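Local coordinates for protein minor fimbrium tip subunit Mfa3 (Porphyromonas gingivalis ATCC 33277, PDB 5NF4) that forms part of the tip of the minor fimbriae, surface filaments that mediate biofilm formation and adhesion to host cells and other oral bacteria, at residues Ala73-Asp78 with Ala127-Lys132; Asp112-Ala117 with Asp134-Met139; Gln211-Cys216 with Val238-Val243; Ile275-Leu280 with Val287-Ile292. One frame throughout, in Å; residues are numbered along the deposited sequence.

Contact 1 of 4, residues Ala73-Asp78 with Ala127-Lys132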
loop_
_atom_site.group_PDB
_atom_site.type_symbol
_atom_site.label_atom_id
_atom_site.label_comp_id
_atom_site.label_asym_id
_atom_site.label_seq_id
_atom_site.Cartn_x
_atom_site.Cartn_y
_atom_site.Cartn_z
ATOM N N ALA A 73 -3.490 -16.316 0.802
ATOM C CA ALA A 73 -4.667 -16.973 1.363
ATOM C C ALA A 73 -5.914 -16.418 0.721
ATOM O O ALA A 73 -6.044 -15.214 0.518
ATOM C CB ALA A 73 -4.740 -16.794 2.858
ATOM N N MET A 74 -6.830 -17.317 0.372
ATOM C CA MET A 74 -8.122 -16.926 -0.127
ATOM C C MET A 74 -9.138 -17.517 0.833
ATOM O O MET A 74 -9.055 -18.718 1.123
ATOM C CB MET A 74 -8.378 -17.462 -1.549
ATOM C CG MET A 74 -9.725 -16.973 -2.095
ATOM S SD MET A 74 -10.217 -17.778 -3.638
ATOM C CE MET A 74 -10.501 -19.414 -2.960
ATOM N N LEU A 75 -10.066 -16.696 1.298
ATOM C CA LEU A 75 -11.154 -17.161 2.162
ATOM C C LEU A 75 -12.469 -16.625 1.589
ATOM O O LEU A 75 -12.596 -15.438 1.247
ATOM C CB LEU A 75 -10.946 -16.720 3.613
ATOM C CG LEU A 75 -9.686 -17.242 4.306
ATOM C CD1 LEU A 75 -8.570 -16.220 4.156
ATOM C CD2 LEU A 75 -9.941 -17.576 5.799
ATOM N N VAL A 76 -13.447 -17.523 1.481
ATOM C CA VAL A 76 -14.702 -17.247 0.792
ATOM C C VAL A 76 -15.856 -17.510 1.750
ATOM O O VAL A 76 -15.879 -18.539 2.456
ATOM C CB VAL A 76 -14.862 -18.126 -0.476
ATOM C CG1 VAL A 76 -16.034 -17.574 -1.298
ATOM C CG2 VAL A 76 -13.562 -18.162 -1.286
ATOM N N PHE A 77 -16.766 -16.556 1.835
ATOM C CA PHE A 77 -17.886 -16.641 2.757
ATOM C C PHE A 77 -19.216 -16.392 2.084
ATOM O O PHE A 77 -19.303 -15.635 1.129
ATOM C CB PHE A 77 -17.726 -15.620 3.898
ATOM C CG PHE A 77 -16.464 -15.798 4.673
ATOM C CD1 PHE A 77 -15.285 -15.220 4.202
ATOM C CD2 PHE A 77 -16.417 -16.575 5.818
ATOM C CE1 PHE A 77 -14.104 -15.414 4.839
ATOM C CE2 PHE A 77 -15.186 -16.735 6.499
ATOM C CZ PHE A 77 -14.058 -16.152 6.007
ATOM N N ASP A 78 -20.268 -17.004 2.604
ATOM C CA ASP A 78 -21.610 -16.685 2.106
ATOM C C ASP A 78 -21.919 -15.229 2.451
ATOM O O ASP A 78 -21.772 -14.836 3.607
ATOM C CB ASP A 78 -22.634 -17.609 2.737
ATOM C CG ASP A 78 -24.017 -17.458 2.120
ATOM O OD1 ASP A 78 -24.741 -16.526 2.512
ATOM O OD2 ASP A 78 -24.376 -18.269 1.243
ATOM N N ALA A 127 -7.349 -20.795 10.443
ATOM C CA ALA A 127 -8.141 -21.672 11.294
ATOM C C ALA A 127 -8.900 -20.884 12.367
ATOM O O ALA A 127 -9.932 -21.351 12.864
ATOM C CB ALA A 127 -7.260 -22.744 11.939
ATOM N N SER A 128 -8.418 -19.694 12.726
ATOM C CA SER A 128 -9.119 -18.878 13.708
ATOM C C SER A 128 -10.082 -17.886 13.069
ATOM O O SER A 128 -10.669 -17.071 13.778
ATOM C CB SER A 128 -8.103 -18.129 14.589
ATOM O OG SER A 128 -7.402 -19.101 15.364
ATOM N N ILE A 129 -10.244 -17.956 11.747
ATOM C CA ILE A 129 -11.228 -17.142 11.034
ATOM C C ILE A 129 -12.394 -18.068 10.690
ATOM O O ILE A 129 -12.398 -18.734 9.654
ATOM C CB ILE A 129 -10.662 -16.507 9.764
ATOM C CG1 ILE A 129 -9.506 -15.545 10.129
ATOM C CG2 ILE A 129 -11.756 -15.748 9.025
ATOM C CD1 ILE A 129 -8.750 -15.007 8.943
ATOM N N VAL A 130 -13.377 -18.139 11.575
ATOM C CA VAL A 130 -14.417 -19.143 11.410
ATOM C C VAL A 130 -15.492 -18.691 10.439
ATOM O O VAL A 130 -16.024 -19.495 9.640
ATOM C CB VAL A 130 -15.066 -19.467 12.761
ATOM C CG1 VAL A 130 -16.191 -20.465 12.582
ATOM C CG2 VAL A 130 -14.022 -19.995 13.741
ATOM N N ASN A 131 -15.837 -17.413 10.527
ATOM C CA ASN A 131 -16.933 -16.861 9.765
ATOM C C ASN A 131 -16.573 -15.489 9.248
ATOM O O ASN A 131 -15.482 -14.971 9.506
ATOM C CB ASN A 131 -18.211 -16.815 10.614
ATOM C CG ASN A 131 -18.050 -15.994 11.873
ATOM O OD1 ASN A 131 -17.287 -15.038 11.913
ATOM N ND2 ASN A 131 -18.772 -16.385 12.928
ATOM N N LYS A 132 -17.500 -14.890 8.518
ATOM C CA LYS A 132 -17.228 -13.631 7.859
ATOM C C LYS A 132 -16.973 -12.497 8.877
ATOM O O LYS A 132 -16.192 -11.579 8.615
ATOM C CB LYS A 132 -18.393 -13.287 6.933
ATOM C CG LYS A 132 -18.056 -12.190 5.936
ATOM C CD LYS A 132 -19.142 -12.055 4.873
ATOM C CE LYS A 132 -20.414 -11.466 5.432
ATOM N NZ LYS A 132 -20.206 -10.088 5.892
#

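Contact 2 of 4, residues Asp112-Ala117 with Asp134-Met139. With FMT (formic acid), chain C.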
loop_
_atom_site.group_PDB
_atom_site.type_symbol
_atom_site.label_atom_id
_atom_site.label_comp_id
_atom_site.label_asym_id
_atom_site.label_seq_id
_atom_site.Cartn_x
_atom_site.Cartn_y
_atom_site.Cartn_z
ATOM N N ASP A 112 -18.562 -13.559 -0.674
ATOM C CA ASP A 112 -17.551 -12.550 -0.387
ATOM C C ASP A 112 -16.160 -13.213 -0.400
ATOM O O ASP A 112 -15.939 -14.171 0.325
ATOM C CB ASP A 112 -17.808 -11.929 0.978
ATOM C CG ASP A 112 -19.024 -11.014 1.026
ATOM O OD1 ASP A 112 -19.842 -10.910 0.086
ATOM O OD2 ASP A 112 -19.128 -10.324 2.056
ATOM N N PHE A 113 -15.244 -12.709 -1.229
ATOM C CA PHE A 113 -13.915 -13.299 -1.416
ATOM C C PHE A 113 -12.898 -12.384 -0.728
ATOM O O PHE A 113 -12.916 -11.191 -0.960
ATOM C CB PHE A 113 -13.538 -13.393 -2.874
ATOM C CG PHE A 113 -14.295 -14.452 -3.650
ATOM C CD1 PHE A 113 -15.641 -14.289 -3.972
ATOM C CD2 PHE A 113 -13.630 -15.581 -4.085
ATOM C CE1 PHE A 113 -16.296 -15.265 -4.706
ATOM C CE2 PHE A 113 -14.277 -16.545 -4.800
ATOM C CZ PHE A 113 -15.608 -16.390 -5.116
ATOM N N PHE A 114 -12.012 -12.974 0.055
ATOM C CA PHE A 114 -10.948 -12.224 0.729
ATOM C C PHE A 114 -9.622 -12.822 0.314
ATOM O O PHE A 114 -9.427 -14.022 0.415
ATOM C CB PHE A 114 -11.071 -12.270 2.258
ATOM C CG PHE A 114 -12.304 -11.622 2.791
ATOM C CD1 PHE A 114 -13.531 -12.288 2.714
ATOM C CD2 PHE A 114 -12.260 -10.366 3.382
ATOM C CE1 PHE A 114 -14.680 -11.708 3.221
ATOM C CE2 PHE A 114 -13.410 -9.781 3.897
ATOM C CZ PHE A 114 -14.647 -10.465 3.791
ATOM N N PHE A 115 -8.690 -11.953 -0.088
ATOM C CA PHE A 115 -7.369 -12.366 -0.501
ATOM C C PHE A 115 -6.349 -11.609 0.357
ATOM O O PHE A 115 -6.410 -10.385 0.453
ATOM C CB PHE A 115 -7.105 -12.075 -1.976
ATOM C CG PHE A 115 -7.945 -12.908 -2.915
ATOM C CD1 PHE A 115 -9.202 -12.479 -3.303
ATOM C CD2 PHE A 115 -7.474 -14.117 -3.373
ATOM C CE1 PHE A 115 -9.971 -13.236 -4.161
ATOM C CE2 PHE A 115 -8.233 -14.900 -4.245
ATOM C CZ PHE A 115 -9.481 -14.462 -4.638
ATOM N N VAL A 116 -5.440 -12.363 0.962
ATOM C CA VAL A 116 -4.405 -11.812 1.858
ATOM C C VAL A 116 -3.059 -12.419 1.460
ATOM O O VAL A 116 -2.907 -13.627 1.472
ATOM C CB VAL A 116 -4.728 -12.120 3.343
ATOM C CG1 VAL A 116 -3.648 -11.592 4.241
ATOM C CG2 VAL A 116 -6.056 -11.447 3.737
ATOM N N ALA A 117 -2.063 -11.574 1.154
ATOM C CA ALA A 117 -0.778 -12.049 0.699
ATOM C C ALA A 117 0.340 -11.582 1.612
ATOM O O ALA A 117 0.235 -10.506 2.200
ATOM C CB ALA A 117 -0.494 -11.577 -0.714
ATOM N N ASP A 134 -15.416 -12.808 11.780
ATOM C CA ASP A 134 -14.007 -12.975 12.121
ATOM C C ASP A 134 -13.118 -12.447 11.012
ATOM O O ASP A 134 -12.073 -11.853 11.254
ATOM C CB ASP A 134 -13.648 -14.433 12.367
ATOM C CG ASP A 134 -14.340 -15.020 13.582
ATOM O OD1 ASP A 134 -14.716 -14.272 14.494
ATOM O OD2 ASP A 134 -14.522 -16.255 13.607
ATOM N N MET A 135 -13.515 -12.731 9.783
ATOM C CA MET A 135 -12.713 -12.367 8.627
ATOM C C MET A 135 -12.588 -10.843 8.524
ATOM O O MET A 135 -11.485 -10.288 8.335
ATOM C CB MET A 135 -13.331 -12.931 7.329
ATOM C CG MET A 135 -12.510 -12.596 6.066
ATOM S SD MET A 135 -11.064 -13.590 5.881
ATOM C CE MET A 135 -9.759 -12.374 6.061
ATOM N N ASN A 136 -13.706 -10.149 8.665
ATOM C CA ASN A 136 -13.658 -8.694 8.673
ATOM C C ASN A 136 -12.855 -8.109 9.852
ATOM O O ASN A 136 -12.121 -7.143 9.660
ATOM C CB ASN A 136 -15.049 -8.117 8.648
ATOM C CG ASN A 136 -15.654 -8.184 7.237
ATOM O OD1 ASN A 136 -15.017 -7.776 6.264
ATOM N ND2 ASN A 136 -16.846 -8.727 7.122
ATOM N N HIS A 137 -12.984 -8.690 11.041
ATOM C CA HIS A 137 -12.140 -8.249 12.164
ATOM C C HIS A 137 -10.670 -8.413 11.809
ATOM O O HIS A 137 -9.850 -7.507 12.086
ATOM C CB HIS A 137 -12.485 -9.022 13.455
ATOM C CG HIS A 137 -13.761 -8.580 14.124
ATOM N ND1 HIS A 137 -14.095 -7.258 14.340
ATOM C CD2 HIS A 137 -14.773 -9.307 14.657
ATOM C CE1 HIS A 137 -15.268 -7.194 14.956
ATOM N NE2 HIS A 137 -15.700 -8.424 15.161
ATOM N N PHE A 138 -10.308 -9.545 11.205
ATOM C CA PHE A 138 -8.928 -9.813 10.840
ATOM C C PHE A 138 -8.428 -8.775 9.842
ATOM O O PHE A 138 -7.310 -8.251 9.982
ATOM C CB PHE A 138 -8.792 -11.233 10.252
ATOM C CG PHE A 138 -7.374 -11.649 9.939
ATOM C CD1 PHE A 138 -6.782 -11.300 8.719
ATOM C CD2 PHE A 138 -6.622 -12.353 10.872
ATOM C CE1 PHE A 138 -5.472 -11.701 8.431
ATOM C CE2 PHE A 138 -5.314 -12.729 10.607
ATOM C CZ PHE A 138 -4.729 -12.406 9.393
ATOM N N MET A 139 -9.239 -8.478 8.830
ATOM C CA MET A 139 -8.856 -7.458 7.851
ATOM C C MET A 139 -8.626 -6.060 8.465
ATOM O O MET A 139 -7.854 -5.268 7.930
ATOM C CB MET A 139 -9.900 -7.297 6.763
ATOM C CG MET A 139 -10.124 -8.538 5.928
ATOM S SD MET A 139 -8.735 -9.171 4.944
ATOM C CE MET A 139 -8.839 -8.033 3.588
HETATM C C FMT C . -12.149 -3.608 14.238
HETATM O O1 FMT C . -11.843 -3.308 15.383
HETATM O O2 FMT C . -12.501 -4.755 13.968
#

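Contact 3 of 4, residues Gln211-Cys216 with Val238-Val243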
loop_
_atom_site.group_PDB
_atom_site.type_symbol
_atom_site.label_atom_id
_atom_site.label_comp_id
_atom_site.label_asym_id
_atom_site.label_seq_id
_atom_site.Cartn_x
_atom_site.Cartn_y
_atom_site.Cartn_z
ATOM N N GLN A 211 23.226 15.545 1.650
ATOM C CA GLN A 211 23.822 14.708 2.683
ATOM C C GLN A 211 22.905 13.529 2.975
ATOM O O GLN A 211 23.350 12.393 3.070
ATOM C CB GLN A 211 24.067 15.512 3.953
ATOM C CG GLN A 211 24.635 14.706 5.088
ATOM C CD GLN A 211 24.716 15.512 6.362
ATOM O OE1 GLN A 211 25.261 16.617 6.379
ATOM N NE2 GLN A 211 24.151 14.972 7.438
ATOM N N LYS A 212 21.617 13.796 3.118
ATOM C CA LYS A 212 20.676 12.703 3.306
ATOM C C LYS A 212 19.233 13.099 3.169
ATOM O O LYS A 212 18.884 14.281 3.192
ATOM C CB LYS A 212 20.856 12.054 4.674
ATOM C CG LYS A 212 20.483 12.920 5.827
ATOM C CD LYS A 212 20.526 12.069 7.090
ATOM C CE LYS A 212 20.452 12.884 8.340
ATOM N NZ LYS A 212 20.526 12.012 9.543
ATOM N N ILE A 213 18.406 12.064 3.068
ATOM C CA ILE A 213 16.976 12.189 2.920
ATOM C C ILE A 213 16.302 11.249 3.902
ATOM O O ILE A 213 16.637 10.070 3.960
ATOM C CB ILE A 213 16.480 11.819 1.505
ATOM C CG1 ILE A 213 17.307 12.496 0.423
ATOM C CG2 ILE A 213 14.975 12.145 1.386
ATOM C CD1 ILE A 213 16.866 12.116 -0.991
ATOM N N GLU A 214 15.343 11.774 4.651
ATOM C CA GLU A 214 14.609 11.008 5.650
ATOM C C GLU A 214 13.114 11.152 5.459
ATOM O O GLU A 214 12.618 12.257 5.275
ATOM C CB GLU A 214 14.931 11.486 7.067
ATOM C CG GLU A 214 16.342 11.246 7.518
ATOM C CD GLU A 214 16.688 12.055 8.758
ATOM O OE1 GLU A 214 16.810 13.299 8.643
ATOM O OE2 GLU A 214 16.829 11.452 9.838
ATOM N N LEU A 215 12.405 10.043 5.587
ATOM C CA LEU A 215 10.947 10.039 5.690
ATOM C C LEU A 215 10.522 10.118 7.149
ATOM O O LEU A 215 10.943 9.304 7.969
ATOM C CB LEU A 215 10.382 8.776 5.045
ATOM C CG LEU A 215 8.904 8.469 5.310
ATOM C CD1 LEU A 215 7.951 9.524 4.757
ATOM C CD2 LEU A 215 8.614 7.115 4.752
ATOM N N CYS A 216 9.693 11.116 7.461
ATOM C CA CYS A 216 9.278 11.399 8.819
ATOM C C CYS A 216 7.755 11.257 8.996
ATOM O O CYS A 216 6.982 11.528 8.057
ATOM C CB CYS A 216 9.707 12.803 9.213
ATOM S SG CYS A 216 11.526 12.993 9.134
ATOM N N VAL A 238 13.066 7.483 8.886
ATOM C CA VAL A 238 13.579 6.494 7.966
ATOM C C VAL A 238 14.514 7.115 6.937
ATOM O O VAL A 238 14.039 7.858 6.081
ATOM C CB VAL A 238 12.393 5.835 7.223
ATOM C CG1 VAL A 238 12.870 4.791 6.184
ATOM C CG2 VAL A 238 11.439 5.230 8.204
ATOM N N GLU A 239 15.814 6.822 6.997
ATOM C CA GLU A 239 16.743 7.336 6.006
ATOM C C GLU A 239 16.464 6.574 4.711
ATOM O O GLU A 239 16.506 5.349 4.700
ATOM C CB GLU A 239 18.193 7.182 6.462
ATOM C CG GLU A 239 19.135 7.990 5.600
ATOM C CD GLU A 239 20.581 7.912 6.055
ATOM O OE1 GLU A 239 21.464 8.191 5.223
ATOM O OE2 GLU A 239 20.832 7.580 7.233
ATOM N N LEU A 240 16.128 7.284 3.638
ATOM C CA LEU A 240 15.820 6.629 2.353
ATOM C C LEU A 240 17.016 5.919 1.749
ATOM O O LEU A 240 18.157 6.239 2.033
ATOM C CB LEU A 240 15.272 7.635 1.337
ATOM C CG LEU A 240 14.013 8.413 1.759
ATOM C CD1 LEU A 240 13.454 9.156 0.561
ATOM C CD2 LEU A 240 12.914 7.548 2.398
ATOM N N ARG A 241 16.747 4.940 0.902
ATOM C CA ARG A 241 17.812 4.139 0.340
ATOM C C ARG A 241 18.078 4.550 -1.092
ATOM O O ARG A 241 17.170 4.610 -1.925
ATOM C CB ARG A 241 17.470 2.649 0.432
ATOM C CG ARG A 241 17.587 2.119 1.858
ATOM C CD ARG A 241 17.656 0.604 1.908
ATOM N NE ARG A 241 17.690 0.103 3.284
ATOM C CZ ARG A 241 17.620 -1.183 3.622
ATOM N NH1 ARG A 241 17.516 -2.121 2.687
ATOM N NH2 ARG A 241 17.651 -1.536 4.902
ATOM N N ARG A 242 19.335 4.841 -1.355
ATOM C CA ARG A 242 19.774 5.214 -2.681
ATOM C C ARG A 242 19.768 3.999 -3.577
ATOM O O ARG A 242 20.291 2.957 -3.215
ATOM C CB ARG A 242 21.162 5.820 -2.637
ATOM C CG ARG A 242 21.641 6.388 -3.965
ATOM C CD ARG A 242 23.077 6.909 -3.889
ATOM N NE ARG A 242 23.309 7.825 -4.994
ATOM C CZ ARG A 242 24.091 8.893 -4.947
ATOM N NH1 ARG A 242 24.786 9.188 -3.846
ATOM N NH2 ARG A 242 24.177 9.664 -6.020
ATOM N N VAL A 243 19.161 4.138 -4.745
ATOM C CA VAL A 243 19.208 3.090 -5.754
ATOM C C VAL A 243 20.583 3.108 -6.403
ATOM O O VAL A 243 20.857 3.895 -7.320
ATOM C CB VAL A 243 18.080 3.269 -6.790
ATOM C CG1 VAL A 243 18.203 2.229 -7.906
ATOM C CG2 VAL A 243 16.730 3.182 -6.089
#

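Contact 4 of 4, residues Ile275-Leu280 with Val287-Ile292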
loop_
_atom_site.group_PDB
_atom_site.type_symbol
_atom_site.label_atom_id
_atom_site.label_comp_id
_atom_site.label_asym_id
_atom_site.label_seq_id
_atom_site.Cartn_x
_atom_site.Cartn_y
_atom_site.Cartn_z
ATOM N N ILE A 275 0.892 14.184 9.381
ATOM C CA ILE A 275 1.352 14.451 8.029
ATOM C C ILE A 275 2.717 13.795 7.795
ATOM O O ILE A 275 3.658 14.005 8.552
ATOM C CB ILE A 275 1.435 15.980 7.729
ATOM C CG1 ILE A 275 0.032 16.583 7.794
ATOM C CG2 ILE A 275 2.096 16.251 6.353
ATOM C CD1 ILE A 275 -0.029 18.118 7.713
ATOM N N ASN A 276 2.811 13.005 6.730
ATOM C CA ASN A 276 4.083 12.451 6.286
ATOM C C ASN A 276 4.894 13.497 5.541
ATOM O O ASN A 276 4.353 14.242 4.735
ATOM C CB ASN A 276 3.863 11.254 5.357
ATOM C CG ASN A 276 3.265 10.054 6.050
ATOM O OD1 ASN A 276 2.430 10.146 6.984
ATOM N ND2 ASN A 276 3.695 8.917 5.607
ATOM N N PHE A 277 6.193 13.579 5.806
ATOM C CA PHE A 277 7.025 14.469 5.021
ATOM C C PHE A 277 8.404 13.880 4.895
ATOM O O PHE A 277 8.776 13.009 5.688
ATOM C CB PHE A 277 7.107 15.871 5.662
ATOM C CG PHE A 277 7.810 15.911 7.005
ATOM C CD1 PHE A 277 7.121 15.600 8.177
ATOM C CD2 PHE A 277 9.144 16.327 7.113
ATOM C CE1 PHE A 277 7.754 15.668 9.430
ATOM C CE2 PHE A 277 9.756 16.393 8.335
ATOM C CZ PHE A 277 9.071 16.083 9.501
ATOM N N PHE A 278 9.158 14.342 3.901
ATOM C CA PHE A 278 10.551 13.954 3.840
ATOM C C PHE A 278 11.404 15.188 4.058
ATOM O O PHE A 278 11.030 16.314 3.716
ATOM C CB PHE A 278 10.924 13.195 2.547
ATOM C CG PHE A 278 10.744 13.948 1.255
ATOM C CD1 PHE A 278 11.800 14.631 0.684
ATOM C CD2 PHE A 278 9.548 13.879 0.552
ATOM C CE1 PHE A 278 11.656 15.283 -0.549
ATOM C CE2 PHE A 278 9.404 14.537 -0.677
ATOM C CZ PHE A 278 10.452 15.228 -1.224
ATOM N N ARG A 279 12.500 14.939 4.748
ATOM C CA ARG A 279 13.461 15.966 5.125
ATOM C C ARG A 279 14.752 15.820 4.343
ATOM O O ARG A 279 15.407 14.780 4.406
ATOM C CB ARG A 279 13.712 15.864 6.617
ATOM C CG ARG A 279 14.873 16.686 7.096
ATOM C CD ARG A 279 14.922 16.681 8.606
ATOM N NE ARG A 279 13.825 17.455 9.178
ATOM C CZ ARG A 279 13.154 17.131 10.282
ATOM N NH1 ARG A 279 13.435 16.014 10.949
ATOM N NH2 ARG A 279 12.184 17.934 10.714
ATOM N N LEU A 280 15.123 16.869 3.606
ATOM C CA LEU A 280 16.371 16.885 2.866
ATOM C C LEU A 280 17.347 17.696 3.630
ATOM O O LEU A 280 17.074 18.853 3.921
ATOM C CB LEU A 280 16.204 17.510 1.488
ATOM C CG LEU A 280 15.123 16.966 0.570
ATOM C CD1 LEU A 280 15.005 17.940 -0.570
ATOM C CD2 LEU A 280 15.512 15.603 0.074
ATOM N N VAL A 287 18.356 22.295 6.002
ATOM C CA VAL A 287 17.330 21.282 6.064
ATOM C C VAL A 287 16.065 21.796 5.392
ATOM O O VAL A 287 15.683 22.943 5.568
ATOM C CB VAL A 287 17.052 20.889 7.539
ATOM C CG1 VAL A 287 16.000 19.802 7.621
ATOM C CG2 VAL A 287 18.333 20.420 8.212
ATOM N N TYR A 288 15.416 20.936 4.613
ATOM C CA TYR A 288 14.203 21.279 3.898
ATOM C C TYR A 288 13.192 20.211 4.177
ATOM O O TYR A 288 13.484 19.028 3.990
ATOM C CB TYR A 288 14.446 21.364 2.395
ATOM C CG TYR A 288 15.458 22.408 1.988
ATOM C CD1 TYR A 288 16.817 22.105 1.926
ATOM C CD2 TYR A 288 15.057 23.691 1.638
ATOM C CE1 TYR A 288 17.754 23.061 1.539
ATOM C CE2 TYR A 288 15.974 24.640 1.244
ATOM C CZ TYR A 288 17.323 24.323 1.202
ATOM O OH TYR A 288 18.210 25.269 0.804
ATOM N N ASP A 289 12.009 20.616 4.621
ATOM C CA ASP A 289 10.925 19.666 4.852
ATOM C C ASP A 289 9.901 19.773 3.738
ATOM O O ASP A 289 9.454 20.859 3.374
ATOM C CB ASP A 289 10.266 19.910 6.197
ATOM C CG ASP A 289 11.170 19.569 7.374
ATOM O OD1 ASP A 289 12.074 18.724 7.230
ATOM O OD2 ASP A 289 10.945 20.127 8.463
ATOM N N VAL A 290 9.563 18.625 3.171
ATOM C CA VAL A 290 8.678 18.560 2.029
ATOM C C VAL A 290 7.494 17.696 2.423
ATOM O O VAL A 290 7.601 16.483 2.470
ATOM C CB VAL A 290 9.362 17.976 0.815
ATOM C CG1 VAL A 290 8.421 17.963 -0.420
ATOM C CG2 VAL A 290 10.658 18.766 0.516
ATOM N N PRO A 291 6.371 18.324 2.750
ATOM C CA PRO A 291 5.168 17.539 3.080
ATOM C C PRO A 291 4.722 16.729 1.875
ATOM O O PRO A 291 4.808 17.205 0.744
ATOM C CB PRO A 291 4.136 18.613 3.462
ATOM C CG PRO A 291 4.936 19.823 3.787
ATOM C CD PRO A 291 6.117 19.769 2.837
ATOM N N ILE A 292 4.240 15.521 2.135
ATOM C CA ILE A 292 3.745 14.618 1.103
ATOM C C ILE A 292 2.228 14.775 1.017
ATOM O O ILE A 292 1.559 14.825 2.047
ATOM C CB ILE A 292 4.163 13.180 1.441
ATOM C CG1 ILE A 292 5.691 13.066 1.399
ATOM C CG2 ILE A 292 3.527 12.186 0.480
ATOM C CD1 ILE A 292 6.208 11.824 2.091
HETATM O O HOH W 1 1.203 13.268 4.401
HETATM O O HOH W 2 13.150 20.689 10.136
#

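Contact 1 of 4, residues Ala73-Asp78 with Ala127-Lys132
The F77 ring is overlapped on one face by K132, whose CA sits 4.0 Å from the ring centroid and 23° off the ring normal, a CH-pi contact displaced toward the rim. What packs here is a helix N-terminus against a beta-sheet: F77 belongs to strand 71-78, while K132 is the first residue of helix 132-140, with N131 as its N-cap. F77 has CG anti to its carbonyl carbon (chi1 -58°), and this swings the ring along the start of the helix, with CE2 3.3 Å from N131 C. V130 O lies at the ring edge, near its plane. At the far end F77 CZ meets I129 CG2 at 3.8 Å. The same methyl touches L75 CD2 at 4.1 Å, and the L75 and I129 side chains cross at about a right angle, so one branch of I129 bridges two strand residues two positions apart. M135 of the helix also touches L75, F77 and I129 and closes this apolar patch. The polar groups look elsewhere. D78 pairs with R111 through OD2, and the lysine chain bends at its last two torsions, turning NZ toward a weak, long ion pair with D112. Aliphatic K132 CD is left to pass 4.0 Å from D78 O, while N131 OD1 accepts a hydrogen bond from D134 N, the cap that starts the helix.

Contact 2 of 4, residues Asp112-Ala117 with Asp134-Met139
M135 and F114 make the tight part of this contact. M135 CG stands almost straight above the centre of the F114 ring, 3.3 Å from the centroid, a close CH-pi approach. With CG anti to the backbone N (chi1 -179°), the methionine reaches out to the ring and then bends, carrying SD obliquely to 4.4 Å from the centroid in a Met-aromatic contact. M139, one turn on, adds its CG 3.8 Å from F114 CD2; its sulfur is also oblique to the ring and passes 3.7 Å from V116 CG2, the two side chains running in opposite directions. Toward solvent the packing thins. N136 brings OD1 to the ring edge, 3.5 Å from F114 CE2, with the amide plane turned 70° from the ring. Exposed H137 does not reach the strand; its ND1 donates a nearly straight 3.0 Å hydrogen bond, in the imidazole plane, to O2 of a formic acid molecule that probably came from the crystallisation liquor. Behind the strand F113 stacks on F182. The 134-139 part of the helix runs over the sheet, its direction 36° from strand 112-117: helix-on-sheet packing, consistent with the beta-sandwich domains of the fimbrillin superfamily.

Contact 3 of 4, residues Gln211-Cys216 with Val238-Val243
The carboxylates of E239 and E214 lie on a common face of an antiparallel sheet. E239 extends with CG anti to the backbone N (chi1 -167°), putting OE1 3.9 Å from K212 CB, while K212 NZ makes a long ion pair with E214. Beneath them E214-E239 is a non-hydrogen-bonded pair, and L215-V238, next to it, is hydrogen-bonded: L215 N donates to V238 O (2.8 Å) and V238 N to L215 O. L240 N adds a third bond, 2.9 Å to I213 O, just where strand 238-242 is interrupted. L215 and V238 share the other, buried face, their CB atoms 4.2 Å apart, and L240 joins them by laying CD2 3.9 Å from L215 CB; L199 and V201 of strand 180-205 back L240. Packing is tightest between the CG2 branch of I213 and the end methyl CD1 of L240, 3.5 Å apart and closer than usual for two carbons.

Contact 4 of 4, residues Ile275-Leu280 with Val287-Ile292
F278 holds CG between its backbone N and carbonyl carbon (chi1 62°), which lays the ring over V290, whose CB is 3.7 Å from the centroid and over the face; I292 CG1 comes to the ring edge. R279 leaves its strand with CG anti to the backbone N, then turns at chi3 (-71°), bringing NE 2.9 Å from D289 OD1. This salt bridge uses the syn lone pair of OD1, though the oxygen lies 34° out of the guanidinium plane; NH2 to OD2 is a weak second bond, and a water 2.8 Å from OD2 weakly bonds NH2. F277 CE2 lies over one guanidinium face, toward its rim, and V287 CG1 presses to 3.4 Å from R279 CG. F277, R279, D289 and P291 share one face; F278, L280, Y288 and V290 form the other, packed against I330 and I337. Backbone bonds pair F278 with V290 and L280 with Y288 in both directions, and I292 N adds one to N276 O (2.9 Å). It is a regular antiparallel beta-hairpin.

How the contacts relate
The four contacts fall into two groups on opposite sides of the chain's centre. Contacts 1 and 2 join, because strands 71-78 and 109-117 are neighbours and both reach helix 132-140; contact 2 is the buried one, contact 1 partly open at the helix start. Contacts 3 and 4 share a boundary, strands 210-216 and 277-282 being paired, with contact 4 the more buried. Their centres lie about 11 Å apart, against about 40 Å for those of contacts 1 and 3. Chemistry follows place: the helix-side pair relies on aromatic, methionine and aliphatic packing, whereas the strand-to-strand pair is held by backbone hydrogen bonds, with the charged side chains on one face, in contact 4 alongside F277 and P291.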